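Local coordinates for glutaredoxin-glutathione complex (Polygonaceae, PDB 5KQA), which binds glutathione and, as a glutaredoxin of the thioredoxin superfamily, probably catalyses glutathione-dependent thiol-disulfide exchange, at residues N93-G97 and G98-G102. Residues are numbered along the deposited sequence; the frame is centred on the assembly and turned at random.
Sequences NVFIG and GKHIG
F95 and H100 meet ring to ring: CD2 of H100 lies over one face of the F95 ring, towards its rim, while G98 O sits at that ring's edge. The two planes meet obliquely, at 59°. CA of H100 adds an off-centre CH-pi contact 4.2 Å from the F95 ring centroid. The imidazole carries G102 N over one face; at its edge, in plane, OD1 of N93 stands 2.9 Å from NE2 of H100, and NE2 is hydrogen-bonded to OE1 of Q88. A chi1 of 177° carries the H100 ring away from its own backbone N, to the side of N93. Swapping F95 for an alanine would strip away H100's aromatic partner and is likely to leave a gap against W85 and L82 of helix 75-86. I101, turned toward the partner strand, brings CG1 to 3.7 Å from CG1 of I96, and both residues touch M119. Reciprocal I96-K99 backbone bonds close the type I' turn; past them a classic bulge shifts the register by one, and V94 N bonds G102 O. V94 O is thus gripped twice, by I101 N at 2.8 Å and weakly by G102 N, beside apolar V94, I96 and I101, while the imidazole's polar edge turns to N93 and Q88.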
# COMPACT_ATOMS: atom_id res chain seq x y z
N ASN A 93 -4.30 0.38 -0.10
CA ASN A 93 -3.80 -0.82 0.56
C ASN A 93 -2.32 -0.59 0.84
O ASN A 93 -1.49 -0.64 -0.06
CB ASN A 93 -4.03 -2.06 -0.31
CG ASN A 93 -3.96 -3.36 0.48
OD1 ASN A 93 -3.25 -3.46 1.47
ND2 ASN A 93 -4.70 -4.36 0.03
N VAL A 94 -2.03 -0.30 2.10
CA VAL A 94 -0.71 0.16 2.54
C VAL A 94 0.16 -0.95 3.16
O VAL A 94 -0.30 -1.75 3.97
CB VAL A 94 -0.86 1.31 3.58
CG1 VAL A 94 0.50 1.85 4.03
CG2 VAL A 94 -1.73 2.42 3.01
N PHE A 95 1.43 -0.99 2.75
CA PHE A 95 2.42 -1.87 3.37
C PHE A 95 3.55 -1.03 3.94
O PHE A 95 3.97 -0.05 3.32
CB PHE A 95 2.98 -2.87 2.37
CG PHE A 95 2.00 -3.93 1.94
CD1 PHE A 95 0.96 -3.61 1.09
CD2 PHE A 95 2.14 -5.23 2.37
CE1 PHE A 95 0.07 -4.57 0.67
CE2 PHE A 95 1.26 -6.20 1.96
CZ PHE A 95 0.21 -5.87 1.11
N ILE A 96 4.04 -1.42 5.11
CA ILE A 96 5.18 -0.76 5.75
C ILE A 96 6.18 -1.82 6.22
O ILE A 96 5.81 -2.72 6.97
CB ILE A 96 4.75 0.12 6.94
CG1 ILE A 96 3.87 1.27 6.45
CG2 ILE A 96 5.97 0.67 7.70
CD1 ILE A 96 3.38 2.20 7.54
N GLY A 97 7.42 -1.72 5.76
CA GLY A 97 8.45 -2.67 6.15
C GLY A 97 8.11 -4.11 5.80
O GLY A 97 8.51 -5.03 6.49
N GLY A 98 7.38 -4.30 4.71
CA GLY A 98 7.03 -5.63 4.26
C GLY A 98 5.74 -6.14 4.88
O GLY A 98 5.26 -7.22 4.55
N LYS A 99 5.15 -5.36 5.77
CA LYS A 99 3.98 -5.82 6.49
C LYS A 99 2.73 -5.05 6.08
O LYS A 99 2.78 -3.85 5.83
CB LYS A 99 4.21 -5.71 8.00
CG LYS A 99 5.38 -6.56 8.49
CD LYS A 99 4.99 -7.38 9.69
CE LYS A 99 6.20 -8.10 10.27
NZ LYS A 99 6.68 -9.17 9.38
N HIS A 100 1.61 -5.77 6.03
CA HIS A 100 0.34 -5.18 5.63
C HIS A 100 -0.26 -4.31 6.72
O HIS A 100 -0.45 -4.76 7.85
CB HIS A 100 -0.68 -6.27 5.26
CG HIS A 100 -2.03 -5.73 4.92
ND1 HIS A 100 -3.16 -6.01 5.66
CD2 HIS A 100 -2.44 -4.90 3.92
CE1 HIS A 100 -4.20 -5.38 5.13
NE2 HIS A 100 -3.79 -4.70 4.08
N ILE A 101 -0.57 -3.06 6.38
CA ILE A 101 -1.17 -2.14 7.32
C ILE A 101 -2.69 -2.09 7.14
O ILE A 101 -3.43 -2.21 8.10
CB ILE A 101 -0.60 -0.70 7.16
CG1 ILE A 101 0.91 -0.71 7.35
CG2 ILE A 101 -1.26 0.24 8.16
CD1 ILE A 101 1.34 -1.05 8.76
N GLY A 102 -3.15 -1.92 5.91
CA GLY A 102 -4.57 -1.80 5.65
C GLY A 102 -4.91 -0.54 4.88
O GLY A 102 -4.11 -0.06 4.10